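Local structure of 3-hydroxyacyl-thioester dehydratase Z (Mycobacterium tuberculosis, 2C2I) at residues V31-H45 against G54-T66. The protein probably catalyses the reversible hydration of trans-2-enoyl-CoA to (3R)-3-hydroxyacyl-CoA, working as a hotdog-fold homodimer in fatty acid metabolism. Residues are numbered along the deposited sequence; the frame is centred on the assembly and turned at random.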
loop_
_atom_site.group_PDB
_atom_site.type_symbol
_atom_site.label_atom_id
_atom_site.label_comp_id
_atom_site.label_asym_id
_atom_site.label_seq_id
_atom_site.Cartn_x
_atom_site.Cartn_y
_atom_site.Cartn_z
ATOM N N VAL A 31 3.104 1.771 -13.957
ATOM C CA VAL A 31 3.776 0.699 -13.213
ATOM C C VAL A 31 5.256 1.057 -13.026
ATOM O O VAL A 31 5.813 0.878 -11.937
ATOM C CB VAL A 31 3.583 -0.686 -13.871
ATOM C CG1 VAL A 31 4.419 -1.763 -13.167
ATOM C CG2 VAL A 31 2.113 -1.100 -13.839
ATOM N N ASN A 32 5.862 1.590 -14.093
ATOM C CA ASN A 32 7.239 2.134 -14.051
ATOM C C ASN A 32 7.427 3.302 -13.092
ATOM O O ASN A 32 8.422 3.350 -12.366
ATOM C CB ASN A 32 7.677 2.555 -15.457
ATOM C CG ASN A 32 7.705 1.401 -16.432
ATOM O OD1 ASN A 32 7.558 0.245 -16.059
ATOM N ND2 ASN A 32 7.882 1.722 -17.709
ATOM N N LEU A 33 6.481 4.244 -13.067
ATOM C CA LEU A 33 6.565 5.380 -12.156
ATOM C C LEU A 33 6.476 4.864 -10.718
ATOM O O LEU A 33 7.169 5.371 -9.857
ATOM C CB LEU A 33 5.449 6.399 -12.388
ATOM C CG LEU A 33 5.430 7.229 -13.688
ATOM C CD1 LEU A 33 4.174 8.074 -13.808
ATOM C CD2 LEU A 33 6.667 8.089 -13.767
ATOM N N PHE A 34 5.615 3.865 -10.495
ATOM C CA PHE A 34 5.449 3.257 -9.168
ATOM C C PHE A 34 6.746 2.619 -8.672
ATOM O O PHE A 34 7.134 2.770 -7.494
ATOM C CB PHE A 34 4.329 2.221 -9.165
ATOM C CG PHE A 34 3.881 1.832 -7.769
ATOM C CD1 PHE A 34 3.000 2.642 -7.064
ATOM C CD2 PHE A 34 4.363 0.666 -7.169
ATOM C CE1 PHE A 34 2.589 2.284 -5.752
ATOM C CE2 PHE A 34 3.970 0.300 -5.857
ATOM C CZ PHE A 34 3.079 1.108 -5.157
ATOM N N ALA A 35 7.376 1.869 -9.575
ATOM C CA ALA A 35 8.670 1.265 -9.345
ATOM C C ALA A 35 9.694 2.333 -8.994
ATOM O O ALA A 35 10.437 2.169 -8.050
ATOM C CB ALA A 35 9.119 0.461 -10.596
ATOM N N ASP A 36 9.725 3.441 -9.744
ATOM C CA ASP A 36 10.657 4.544 -9.425
ATOM C C ASP A 36 10.371 5.180 -8.061
ATOM O O ASP A 36 11.305 5.457 -7.293
ATOM C CB ASP A 36 10.642 5.633 -10.505
ATOM C CG ASP A 36 11.139 5.136 -11.856
ATOM O OD1 ASP A 36 11.825 4.092 -11.933
ATOM O OD2 ASP A 36 10.828 5.805 -12.870
ATOM N N ALA A 37 9.086 5.414 -7.776
ATOM C CA ALA A 37 8.669 6.025 -6.519
ATOM C C ALA A 37 9.071 5.173 -5.302
ATOM O O ALA A 37 9.481 5.709 -4.273
ATOM C CB ALA A 37 7.170 6.272 -6.522
ATOM N N THR A 38 8.942 3.857 -5.426
ATOM C CA THR A 38 9.020 2.966 -4.250
ATOM C C THR A 38 10.279 2.087 -4.172
ATOM O O THR A 38 10.526 1.450 -3.145
ATOM C CB THR A 38 7.791 2.019 -4.203
ATOM O OG1 THR A 38 7.807 1.159 -5.345
ATOM C CG2 THR A 38 6.461 2.811 -4.174
ATOM N N GLY A 39 11.057 2.031 -5.257
ATOM C CA GLY A 39 12.243 1.184 -5.279
ATOM C C GLY A 39 11.971 -0.295 -5.478
ATOM O O GLY A 39 12.852 -1.118 -5.261
ATOM N N ASP A 40 10.756 -0.669 -5.861
ATOM C CA ASP A 40 10.502 -2.048 -6.242
ATOM C C ASP A 40 10.550 -2.139 -7.767
ATOM O O ASP A 40 9.600 -1.734 -8.448
ATOM C CB ASP A 40 9.162 -2.547 -5.669
ATOM C CG ASP A 40 8.910 -4.035 -5.957
ATOM O OD1 ASP A 40 9.622 -4.655 -6.783
ATOM O OD2 ASP A 40 7.977 -4.598 -5.355
ATOM N N HIS A 41 11.682 -2.616 -8.297
ATOM C CA HIS A 41 11.846 -2.783 -9.748
ATOM C C HIS A 41 11.857 -4.248 -10.141
ATOM O O HIS A 41 12.541 -4.633 -11.093
ATOM C CB HIS A 41 13.142 -2.087 -10.233
ATOM C CG HIS A 41 13.089 -0.590 -10.158
ATOM N ND1 HIS A 41 13.518 0.112 -9.056
ATOM C CD2 HIS A 41 12.634 0.334 -11.037
ATOM C CE1 HIS A 41 13.340 1.407 -9.262
ATOM N NE2 HIS A 41 12.816 1.567 -10.465
ATOM N N GLN A 42 11.090 -5.086 -9.443
ATOM C CA GLN A 42 11.147 -6.506 -9.738
ATOM C C GLN A 42 10.773 -6.746 -11.205
ATOM O O GLN A 42 9.900 -6.069 -11.752
ATOM C CB GLN A 42 10.269 -7.338 -8.814
ATOM C CG GLN A 42 10.722 -8.795 -8.812
ATOM C CD GLN A 42 9.900 -9.713 -7.918
ATOM O OE1 GLN A 42 10.132 -10.898 -7.912
ATOM N NE2 GLN A 42 8.931 -9.163 -7.170
ATOM N N TRP A 43 11.460 -7.697 -11.822
ATOM C CA TRP A 43 11.233 -8.017 -13.226
ATOM C C TRP A 43 9.768 -8.293 -13.586
ATOM O O TRP A 43 9.320 -7.885 -14.653
ATOM C CB TRP A 43 12.112 -9.172 -13.676
ATOM C CG TRP A 43 11.841 -10.468 -12.985
ATOM C CD1 TRP A 43 12.344 -10.870 -11.785
ATOM C CD2 TRP A 43 10.973 -11.515 -13.426
ATOM N NE1 TRP A 43 11.890 -12.127 -11.474
ATOM C CE2 TRP A 43 11.048 -12.551 -12.466
ATOM C CE3 TRP A 43 10.171 -11.701 -14.564
ATOM C CZ2 TRP A 43 10.328 -13.741 -12.586
ATOM C CZ3 TRP A 43 9.462 -12.906 -14.695
ATOM C CH2 TRP A 43 9.544 -13.905 -13.710
ATOM N N ILE A 44 9.025 -8.964 -12.700
ATOM C CA ILE A 44 7.608 -9.274 -12.955
ATOM C C ILE A 44 6.753 -8.019 -13.236
ATOM O O ILE A 44 5.698 -8.119 -13.861
ATOM C CB ILE A 44 6.955 -10.105 -11.825
ATOM C CG1 ILE A 44 6.968 -9.333 -10.492
ATOM C CG2 ILE A 44 7.657 -11.441 -11.660
ATOM C CD1 ILE A 44 6.202 -10.064 -9.373
ATOM N N HIS A 45 7.206 -6.857 -12.771
ATOM C CA HIS A 45 6.468 -5.606 -12.972
ATOM C C HIS A 45 7.028 -4.772 -14.118
ATOM O O HIS A 45 6.266 -4.081 -14.802
ATOM C CB HIS A 45 6.440 -4.748 -11.695
ATOM C CG HIS A 45 6.052 -5.507 -10.460
ATOM N ND1 HIS A 45 4.837 -6.158 -10.323
ATOM C CD2 HIS A 45 6.725 -5.721 -9.303
ATOM C CE1 HIS A 45 4.791 -6.746 -9.144
ATOM N NE2 HIS A 45 5.917 -6.487 -8.502
ATOM N N GLY A 54 8.022 -15.243 -18.129
ATOM C CA GLY A 54 7.722 -15.807 -16.815
ATOM C C GLY A 54 6.298 -16.318 -16.704
ATOM O O GLY A 54 5.570 -16.346 -17.703
ATOM N N PRO A 55 5.879 -16.684 -15.482
ATOM C CA PRO A 55 4.622 -17.383 -15.178
ATOM C C PRO A 55 3.352 -16.594 -15.539
ATOM O O PRO A 55 2.291 -17.184 -15.756
ATOM C CB PRO A 55 4.696 -17.603 -13.661
ATOM C CG PRO A 55 6.142 -17.397 -13.301
ATOM C CD PRO A 55 6.647 -16.386 -14.260
ATOM N N PHE A 56 3.463 -15.283 -15.619
ATOM C CA PHE A 56 2.308 -14.460 -15.952
ATOM C C PHE A 56 2.188 -14.109 -17.436
ATOM O O PHE A 56 1.137 -13.614 -17.869
ATOM C CB PHE A 56 2.301 -13.198 -15.081
ATOM C CG PHE A 56 2.351 -13.486 -13.603
ATOM C CD1 PHE A 56 1.220 -13.947 -12.933
ATOM C CD2 PHE A 56 3.520 -13.270 -12.872
ATOM C CE1 PHE A 56 1.261 -14.221 -11.556
ATOM C CE2 PHE A 56 3.561 -13.525 -11.476
ATOM C CZ PHE A 56 2.434 -14.005 -10.833
ATOM N N GLY A 57 3.255 -14.354 -18.210
ATOM C CA GLY A 57 3.268 -14.052 -19.659
ATOM C C GLY A 57 3.336 -12.583 -20.056
ATOM O O GLY A 57 3.463 -12.243 -21.229
ATOM N N THR A 58 3.261 -11.694 -19.078
ATOM C CA THR A 58 3.324 -10.266 -19.327
ATOM C C THR A 58 3.588 -9.638 -17.969
ATOM O O THR A 58 3.505 -10.336 -16.953
ATOM C CB THR A 58 1.989 -9.721 -19.913
ATOM O OG1 THR A 58 2.151 -8.347 -20.295
ATOM C CG2 THR A 58 0.840 -9.846 -18.884
ATOM N N THR A 59 3.901 -8.351 -17.963
ATOM C CA THR A 59 4.161 -7.628 -16.713
ATOM C C THR A 59 2.856 -7.509 -15.929
ATOM O O THR A 59 1.777 -7.382 -16.533
ATOM C CB THR A 59 4.775 -6.229 -16.938
ATOM O OG1 THR A 59 4.074 -5.517 -17.967
ATOM C CG2 THR A 59 6.271 -6.341 -17.323
ATOM N N ILE A 60 2.958 -7.548 -14.599
ATOM C CA ILE A 60 1.792 -7.345 -13.720
ATOM C C ILE A 60 2.036 -6.137 -12.797
ATOM O O ILE A 60 3.194 -5.784 -12.514
ATOM C CB ILE A 60 1.430 -8.648 -12.908
ATOM C CG1 ILE A 60 2.540 -9.064 -11.930
ATOM C CG2 ILE A 60 1.073 -9.818 -13.825
ATOM C CD1 ILE A 60 2.155 -10.216 -11.026
ATOM N N ALA A 61 0.963 -5.491 -12.340
ATOM C CA ALA A 61 1.079 -4.369 -11.413
ATOM C C ALA A 61 1.658 -4.834 -10.070
ATOM O O ALA A 61 1.536 -5.978 -9.695
ATOM C CB ALA A 61 -0.303 -3.721 -11.177
ATOM N N HIS A 62 2.261 -3.905 -9.341
ATOM C CA HIS A 62 2.624 -4.153 -7.948
ATOM C C HIS A 62 1.315 -4.249 -7.162
ATOM O O HIS A 62 0.437 -3.420 -7.356
ATOM C CB HIS A 62 3.392 -2.958 -7.374
ATOM C CG HIS A 62 4.669 -2.631 -8.082
ATOM N ND1 HIS A 62 4.705 -2.000 -9.309
ATOM C CD2 HIS A 62 5.961 -2.767 -7.690
ATOM C CE1 HIS A 62 5.964 -1.810 -9.665
ATOM N NE2 HIS A 62 6.747 -2.274 -8.704
ATOM N N GLY A 63 1.172 -5.252 -6.309
ATOM C CA GLY A 63 0.020 -5.290 -5.376
ATOM C C GLY A 63 -0.083 -4.011 -4.557
ATOM O O GLY A 63 -1.209 -3.518 -4.277
ATOM N N PHE A 64 1.060 -3.432 -4.193
ATOM C CA PHE A 64 1.018 -2.224 -3.377
ATOM C C PHE A 64 0.461 -1.075 -4.190
ATOM O O PHE A 64 -0.068 -0.131 -3.625
ATOM C CB PHE A 64 2.391 -1.860 -2.795
ATOM C CG PHE A 64 2.760 -2.622 -1.545
ATOM C CD1 PHE A 64 1.922 -2.615 -0.410
ATOM C CD2 PHE A 64 3.957 -3.330 -1.491
ATOM C CE1 PHE A 64 2.296 -3.301 0.745
ATOM C CE2 PHE A 64 4.349 -4.007 -0.311
ATOM C CZ PHE A 64 3.522 -4.014 0.790
HETATM N N MSE A 65 0.586 -1.153 -5.522
HETATM C CA MSE A 65 0.026 -0.092 -6.340
HETATM C C MSE A 65 -1.485 -0.240 -6.446
HETATM O O MSE A 65 -2.194 0.727 -6.257
HETATM C CB MSE A 65 0.616 -0.050 -7.743
HETATM C CG MSE A 65 -0.018 1.096 -8.548
HETATM SE SE MSE A 65 0.860 1.397 -10.247
HETATM C CE MSE A 65 0.925 0.036 -10.627
ATOM N N THR A 66 -1.962 -1.440 -6.762
ATOM C CA THR A 66 -3.418 -1.676 -6.869
ATOM C C THR A 66 -4.114 -1.247 -5.558
ATOM O O THR A 66 -5.138 -0.553 -5.562
ATOM C CB THR A 66 -3.705 -3.154 -7.212
ATOM O OG1 THR A 66 -3.073 -3.470 -8.471
ATOM C CG2 THR A 66 -5.199 -3.407 -7.368
HETATM O O HOH W 1 5.162 -10.792 -14.787
#
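His-62 inserts its imidazole between Phe-34 and His-45, and the three rings form an aromatic cluster. From the backbone, His-62 CB rests on Phe-34 CE2, and His-62 CG lies 3.4 Å from Phe-34 CD2. ND1 meets Phe-34 CD2, which lies over one ring face, and Val-31 CG1, while CE1 approaches Val-31 O and CB of His-45. His-62 CD2 lies 3.5 Å from His-45 CD2 within a face-to-face stack of the two imidazoles, planes 23° apart. At the tip, His-62 NE2 donates to Asp-40 O (2.9 Å), the acceptor lying close to the ring plane; with both faces covered, this bond fixes the rotation of the ring. His-62 CG stands anti to its own carbonyl carbon (chi1 -60°), which sends the imidazole across to the loop after helix 28-38.

His-45 ND1 in turn donates to Ile-60 O (2.8 Å); the oxygen lies in the imidazole plane, while ND1 comes from above the carbonyl plane. The backbones are hydrogen-bonded once, where Ile-60 N donates to Ile-44 O (2.9 Å), and a water bridges Ile-44 O to Thr-58 O. Beyond His-62, selenomethionine Met-65 lays CB over the centre of the Phe-34 ring, a CH-pi contact of 3.5 Å to the centroid.

Asp-40 and His-45, by similarity important for catalysis, are thus joined to residues 60-63, which probably bind substrate. The contact ties helices 28-38 and 43-46 to the start of helix 63-68; Thr-59 and Ala-61 are backbone-bonded to Val-102 and Val-100, beyond strand 86-95, while Phe-34 meets Phe-34 of the second subunit.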